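Local structure of CDP-glucose 4,6-dehydratase (Salmonella enterica subsp. enterica serovar Typhi, 1WVG) at residues Asn138-Trp143 / Ala300-Leu305; Arg230-Val235 / Lys270-Ile275. The protein catalyses the NAD(+)-dependent dehydration of CDP-D-glucose to CDP-4-dehydro-6-deoxy-D-glucose, an early step towards CDP-3,6-dideoxy-D-mannose for the O-antigen of lipopolysaccharide. All coordinates share one frame; numbering follows the deposited sequence.

Contacts 1 and 2 lie about 13 Å apart, centre to centre, on the same side of the chain's centre. Contact 1 joins two loops. It is partly buried, lies further from the middle of the chain, and meets a second subunit. Its chemistry is mostly polar: backbone groups are held by an amide, a carboxylate and a water. Contact 2 is buried. It joins strand 232-234 to the start of helix 272-283 through a tryptophan and aliphatic side chains, and it borders the bound CDP-xylose. The two meet where Arg230 NH2 lies 2.9 Å from Ala300 O, a probable hydrogen bond. Pro231 also packs against Leu303 and Leu305. Residues 300-305 thus touch both 138-143 and 230-235.

Contact 1 (Asn138-Trp143 / Ala300-Leu305); sequences NREWVW and AHYLKL
Glu140 and Asn138 hold the backbone of His301 and Tyr302 in a loop-to-loop contact in which an Asx turn at Asn138 shapes the first loop. The loop 138-143 follows strand 126-130 of the Rossmann sheet. The loop 300-305 leads to helix 308-314. The Glu140 carboxylate takes two consecutive amides, one on each oxygen, both from the syn side. His301 N reaches OE1 at 3.0 Å. Tyr302 N reaches OE2 at 2.9 Å with an N-H...O angle of 167°. The side chain is bent at chi2 (-70°), which brings the carboxylate over to these amides. Asn138 works in both directions. Its OD1 accepts from Glu140 N at 2.7 Å, which closes the Asx turn and holds the Asn138 side chain against the backbone of its own loop. Its ND2 donates to Tyr302 O at 2.9 Å, with the acceptor in the amide plane. Ala300 CB packs beside the same ND2. Lys304 NZ has its main partners elsewhere: a salt bridge to Asp266 and a hydrogen bond to Ser308 of the second subunit. The backbone N of Lys304, a buried residue, donates to a bridging water at 2.9 Å, which lies 2.9 Å from Trp143 O.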
# COMPACT_ATOMS: atom_id res chain seq x y z
N ASN A 138 8.78 7.39 -8.28
CA ASN A 138 10.06 6.75 -7.94
C ASN A 138 10.40 6.73 -6.44
O ASN A 138 10.70 7.75 -5.84
CB ASN A 138 11.21 7.28 -8.82
CG ASN A 138 12.46 6.38 -8.81
OD1 ASN A 138 12.79 5.78 -7.78
ND2 ASN A 138 13.13 6.23 -9.95
N ARG A 139 10.32 5.55 -5.80
CA ARG A 139 10.59 5.41 -4.39
C ARG A 139 12.07 5.25 -4.09
O ARG A 139 12.49 5.11 -2.93
CB ARG A 139 9.85 4.19 -3.91
CG ARG A 139 8.40 4.33 -4.32
CD ARG A 139 7.63 5.11 -3.28
NE ARG A 139 8.30 4.99 -1.98
CZ ARG A 139 7.85 4.22 -1.01
NH1 ARG A 139 6.74 3.49 -1.15
NH2 ARG A 139 8.54 4.16 0.13
N GLU A 140 12.86 5.25 -5.15
CA GLU A 140 14.30 5.12 -5.04
C GLU A 140 14.64 3.92 -4.21
O GLU A 140 15.33 4.02 -3.19
CB GLU A 140 14.95 6.35 -4.39
CG GLU A 140 14.93 7.58 -5.31
CD GLU A 140 15.82 7.54 -6.53
OE1 GLU A 140 15.90 8.49 -7.30
OE2 GLU A 140 16.51 6.44 -6.69
N TRP A 141 14.18 2.76 -4.65
CA TRP A 141 14.43 1.56 -3.88
C TRP A 141 14.98 0.44 -4.75
O TRP A 141 15.07 0.67 -5.94
CB TRP A 141 13.12 1.26 -3.15
CG TRP A 141 12.00 0.88 -4.08
CD1 TRP A 141 12.07 0.55 -5.41
CD2 TRP A 141 10.64 0.71 -3.67
NE1 TRP A 141 10.81 0.20 -5.86
CE2 TRP A 141 9.93 0.26 -4.79
CE3 TRP A 141 10.01 0.82 -2.43
CZ2 TRP A 141 8.56 -0.00 -4.71
CZ3 TRP A 141 8.67 0.55 -2.36
CH2 TRP A 141 7.95 0.15 -3.49
N VAL A 142 15.35 -0.73 -4.18
CA VAL A 142 15.95 -1.86 -4.94
C VAL A 142 15.00 -2.61 -5.88
O VAL A 142 15.44 -3.41 -6.69
CB VAL A 142 16.62 -2.94 -4.04
CG1 VAL A 142 17.68 -2.31 -3.14
CG2 VAL A 142 15.61 -3.65 -3.13
N TRP A 143 13.71 -2.40 -5.75
CA TRP A 143 12.75 -3.16 -6.53
C TRP A 143 12.26 -2.57 -7.84
O TRP A 143 12.03 -1.36 -7.92
CB TRP A 143 11.52 -3.41 -5.62
CG TRP A 143 11.88 -4.19 -4.38
CD1 TRP A 143 12.46 -5.44 -4.36
CD2 TRP A 143 11.69 -3.82 -2.99
NE1 TRP A 143 12.68 -5.87 -3.08
CE2 TRP A 143 12.23 -4.90 -2.19
CE3 TRP A 143 11.16 -2.68 -2.35
CZ2 TRP A 143 12.23 -4.86 -0.77
CZ3 TRP A 143 11.17 -2.65 -0.96
CH2 TRP A 143 11.69 -3.73 -0.17
N ALA A 300 16.67 10.54 -11.31
CA ALA A 300 16.52 9.37 -10.44
C ALA A 300 17.77 8.53 -10.42
O ALA A 300 18.40 8.31 -11.44
CB ALA A 300 15.44 8.44 -11.00
N HIS A 301 18.07 8.00 -9.24
CA HIS A 301 19.22 7.12 -9.13
C HIS A 301 18.87 5.69 -9.59
O HIS A 301 19.53 5.07 -10.43
CB HIS A 301 19.62 7.05 -7.64
CG HIS A 301 19.96 8.41 -7.16
ND1 HIS A 301 20.63 9.32 -7.99
CD2 HIS A 301 19.73 9.01 -5.96
CE1 HIS A 301 20.79 10.44 -7.28
NE2 HIS A 301 20.26 10.29 -6.07
N TYR A 302 17.82 5.13 -8.98
CA TYR A 302 17.47 3.77 -9.32
C TYR A 302 16.17 3.69 -10.01
O TYR A 302 15.19 4.28 -9.56
CB TYR A 302 17.25 2.88 -8.09
CG TYR A 302 18.44 2.90 -7.20
CD1 TYR A 302 18.27 3.22 -5.86
CD2 TYR A 302 19.72 2.63 -7.70
CE1 TYR A 302 19.36 3.26 -4.99
CE2 TYR A 302 20.82 2.68 -6.84
CZ TYR A 302 20.64 2.99 -5.49
OH TYR A 302 21.70 3.04 -4.64
N LEU A 303 16.21 2.88 -11.08
CA LEU A 303 15.03 2.60 -11.87
C LEU A 303 15.05 1.17 -12.46
O LEU A 303 15.87 0.88 -13.32
CB LEU A 303 14.74 3.66 -12.96
CG LEU A 303 13.49 3.35 -13.78
CD1 LEU A 303 12.32 3.17 -12.81
CD2 LEU A 303 13.19 4.49 -14.75
N LYS A 304 14.14 0.29 -11.99
CA LYS A 304 14.03 -1.08 -12.51
C LYS A 304 12.57 -1.36 -12.78
O LYS A 304 11.68 -0.74 -12.17
CB LYS A 304 14.52 -2.13 -11.51
CG LYS A 304 16.03 -2.15 -11.38
CD LYS A 304 16.58 -3.43 -10.77
CE LYS A 304 15.85 -3.86 -9.51
NZ LYS A 304 16.58 -4.95 -8.84
N LEU A 305 12.30 -2.29 -13.68
CA LEU A 305 10.93 -2.69 -14.01
C LEU A 305 10.71 -4.18 -13.76
O LEU A 305 11.49 -5.05 -14.22
CB LEU A 305 10.70 -2.57 -15.54
CG LEU A 305 10.64 -1.14 -16.05
CD1 LEU A 305 10.51 -1.14 -17.57
CD2 LEU A 305 9.45 -0.44 -15.41
O HOH W 1 13.64 0.67 -9.12

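Contact 2 (Arg230-Val235 / Lys270-Ile275). With CXY (cytidine-5'-diphospho-beta-D-xylose), chain D.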
# COMPACT_ATOMS: atom_id res chain seq x y z
N ARG A 230 19.48 1.80 -14.54
CA ARG A 230 18.36 1.93 -15.48
C ARG A 230 18.08 0.56 -16.05
O ARG A 230 18.95 -0.31 -16.02
CB ARG A 230 18.78 2.82 -16.67
CG ARG A 230 18.92 4.29 -16.33
CD ARG A 230 17.62 4.84 -15.73
NE ARG A 230 17.64 6.26 -15.51
CZ ARG A 230 17.95 6.79 -14.34
NH1 ARG A 230 18.26 6.06 -13.28
NH2 ARG A 230 17.92 8.11 -14.25
N PRO A 231 16.90 0.38 -16.62
CA PRO A 231 16.57 -0.91 -17.19
C PRO A 231 17.07 -0.99 -18.62
O PRO A 231 16.29 -1.05 -19.56
CB PRO A 231 15.02 -1.03 -17.19
CG PRO A 231 14.47 0.27 -16.61
CD PRO A 231 15.67 1.19 -16.36
N TRP A 232 18.39 -0.99 -18.79
CA TRP A 232 19.00 -1.02 -20.12
C TRP A 232 18.57 -2.11 -21.09
O TRP A 232 18.65 -3.30 -20.77
CB TRP A 232 20.52 -1.02 -20.05
CG TRP A 232 21.06 -0.21 -18.90
CD1 TRP A 232 21.52 -0.69 -17.70
CD2 TRP A 232 21.23 1.21 -18.85
NE1 TRP A 232 21.97 0.33 -16.90
CE2 TRP A 232 21.82 1.51 -17.58
CE3 TRP A 232 20.96 2.24 -19.75
CZ2 TRP A 232 22.12 2.83 -17.19
CZ3 TRP A 232 21.25 3.54 -19.33
CH2 TRP A 232 21.83 3.84 -18.08
N GLN A 233 18.20 -1.72 -22.31
CA GLN A 233 17.84 -2.75 -23.25
C GLN A 233 17.90 -2.34 -24.71
O GLN A 233 17.53 -1.24 -25.10
CB GLN A 233 16.40 -3.24 -22.95
CG GLN A 233 15.38 -2.14 -23.28
CD GLN A 233 13.93 -2.46 -22.92
OE1 GLN A 233 13.10 -1.55 -22.80
NE2 GLN A 233 13.59 -3.75 -22.80
N HIS A 234 18.31 -3.27 -25.53
CA HIS A 234 18.33 -3.03 -26.96
C HIS A 234 16.97 -2.50 -27.39
O HIS A 234 15.92 -3.03 -27.03
CB HIS A 234 18.62 -4.33 -27.77
CG HIS A 234 19.03 -4.00 -29.18
ND1 HIS A 234 18.10 -3.61 -30.13
CD2 HIS A 234 20.26 -3.94 -29.75
CE1 HIS A 234 18.76 -3.35 -31.25
NE2 HIS A 234 20.07 -3.54 -31.06
N VAL A 235 17.02 -1.47 -28.20
CA VAL A 235 15.83 -0.82 -28.70
C VAL A 235 14.83 -1.81 -29.28
O VAL A 235 13.63 -1.59 -29.21
CB VAL A 235 16.22 0.31 -29.70
CG1 VAL A 235 16.99 -0.24 -30.91
CG2 VAL A 235 15.03 1.15 -30.14
N LYS A 270 22.11 -2.82 -14.75
CA LYS A 270 23.41 -2.41 -14.24
C LYS A 270 23.57 -0.90 -14.12
O LYS A 270 22.71 -0.13 -14.54
CB LYS A 270 24.51 -3.07 -15.04
CG LYS A 270 24.23 -4.56 -15.26
CD LYS A 270 25.33 -5.51 -14.77
CE LYS A 270 25.52 -6.78 -15.60
NZ LYS A 270 26.82 -7.47 -15.38
N THR A 271 24.70 -0.49 -13.53
CA THR A 271 24.97 0.93 -13.34
C THR A 271 25.54 1.54 -14.58
O THR A 271 26.10 0.84 -15.44
CB THR A 271 26.13 1.19 -12.35
OG1 THR A 271 27.31 0.51 -12.78
CG2 THR A 271 25.80 0.83 -10.91
N VAL A 272 25.47 2.86 -14.57
CA VAL A 272 26.06 3.67 -15.61
C VAL A 272 27.53 3.29 -15.79
O VAL A 272 28.03 2.98 -16.88
CB VAL A 272 25.88 5.13 -15.22
CG1 VAL A 272 26.66 6.02 -16.16
CG2 VAL A 272 24.39 5.48 -15.34
N GLU A 273 28.25 3.26 -14.68
CA GLU A 273 29.66 2.92 -14.71
C GLU A 273 29.94 1.62 -15.43
O GLU A 273 30.85 1.48 -16.25
CB GLU A 273 30.21 2.92 -13.27
CG GLU A 273 31.60 2.26 -13.17
CD GLU A 273 32.31 2.67 -11.91
OE1 GLU A 273 31.72 2.95 -10.88
OE2 GLU A 273 33.61 2.69 -12.07
N PHE A 274 29.15 0.62 -15.11
CA PHE A 274 29.36 -0.65 -15.75
C PHE A 274 29.32 -0.50 -17.25
O PHE A 274 30.09 -1.07 -18.03
CB PHE A 274 28.20 -1.57 -15.36
CG PHE A 274 28.21 -2.82 -16.21
CD1 PHE A 274 28.89 -3.95 -15.76
CD2 PHE A 274 27.56 -2.89 -17.44
CE1 PHE A 274 28.95 -5.12 -16.52
CE2 PHE A 274 27.63 -4.04 -18.23
CZ PHE A 274 28.32 -5.16 -17.76
N ILE A 275 28.32 0.21 -17.69
CA ILE A 275 28.16 0.36 -19.13
C ILE A 275 29.33 1.08 -19.76
O ILE A 275 29.91 0.61 -20.74
CB ILE A 275 26.84 1.03 -19.49
CG1 ILE A 275 25.75 -0.04 -19.45
CG2 ILE A 275 26.93 1.62 -20.90
CD1 ILE A 275 24.53 0.44 -18.68
O1B CXY D . 17.00 7.60 -18.07
PB CXY D . 16.97 8.75 -19.05
O2B CXY D . 17.03 10.11 -18.40
O1' CXY D . 15.62 8.64 -19.98
O3A CXY D . 18.21 8.34 -19.88
PA CXY D . 19.71 9.00 -20.02
O1A CXY D . 20.40 8.16 -21.04
O2A CXY D . 19.63 10.43 -20.36
O5D CXY D . 20.27 8.83 -18.54
C5D CXY D . 20.68 7.52 -18.12
C4D CXY D . 21.51 7.66 -16.87
O4D CXY D . 22.88 7.91 -17.27
C3D CXY D . 21.11 8.74 -15.86
O3D CXY D . 21.33 8.41 -14.45
C2D CXY D . 22.05 9.85 -16.36
O2D CXY D . 22.24 10.80 -15.30
C1D CXY D . 23.32 9.05 -16.60
N1 CXY D . 24.29 9.74 -17.45
C6 CXY D . 23.96 10.08 -18.76
C5 CXY D . 24.80 10.67 -19.57
C4 CXY D . 26.11 11.02 -19.15
N3 CXY D . 26.40 10.63 -17.83
C2 CXY D . 25.54 10.01 -16.94
N4 CXY D . 26.96 11.60 -19.82
O2 CXY D . 25.86 9.72 -15.78
C1' CXY D . 15.78 7.81 -21.12
C2' CXY D . 15.04 8.48 -22.24
C3' CXY D . 13.59 8.56 -21.81
C4' CXY D . 13.03 7.16 -21.55
C5' CXY D . 13.89 6.45 -20.51
O2' CXY D . 15.52 9.82 -22.48
O3' CXY D . 12.80 9.13 -22.88
O4' CXY D . 11.68 7.24 -21.12
O5' CXY D . 15.27 6.46 -20.90
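Trp232 links strand 232-234 to the start of helix 272-283 by its bond to Lys270 and its packing on Val272 and Ile275, and its indole carries most of this buried contact. The strand belongs to the parallel Rossmann sheet, where it pairs with strand 187-197. The helix begins at Val272, right after the N-cap Thr271.

The polar link between the segments is one hydrogen bond. Trp232 NE1 donates to Lys270 O with an N-H...O angle of 169°. The modelled separation of these two atoms, 2.5 Å, is short, so the exact length should not be relied on. The oxygen lies in the indole plane, whereas the donor sits above the carbonyl plane of Lys270. At the helix start, Thr271 OG1 accepts from Phe274 N at 3.0 Å, a capping bond.

The apolar contacts surround the same ring. Ile275 CD1 lies over one face, modelled too close for its exact position to be relied on, and CB of Arg230 lies against the opposite face. Val272 CG2 meets the benzo edge, 3.9 Å from Trp232 CZ2. Leu207 of helix 207-216 touches Trp232, Val272 and Ile275, while Leu322 of helix 322-337 also packs on the indole.

A third group of contacts reaches the ligand. Trp232 CH2 comes within 3.9 Å of ribose C5D of the CDP-xylose. Val272 CG2 is 3.5 Å from ribose O4D. Arg230 NE donates to the phosphate oxygen O1B at 3.0 Å, roughly in the guanidinium plane. Ribose O3D sits over one face of that group. A bend at chi2 (-56°) turns the arginine chain toward the diphosphate. NH2 is engaged by Ala300 O, so the guanidinium is held from the protein side as well.

The chemistry implies a division of labour. Arg230 meets the diphosphate with a charged group, probably offsetting part of its negative charge, while Trp232 and Val272 give the ribose an apolar wall.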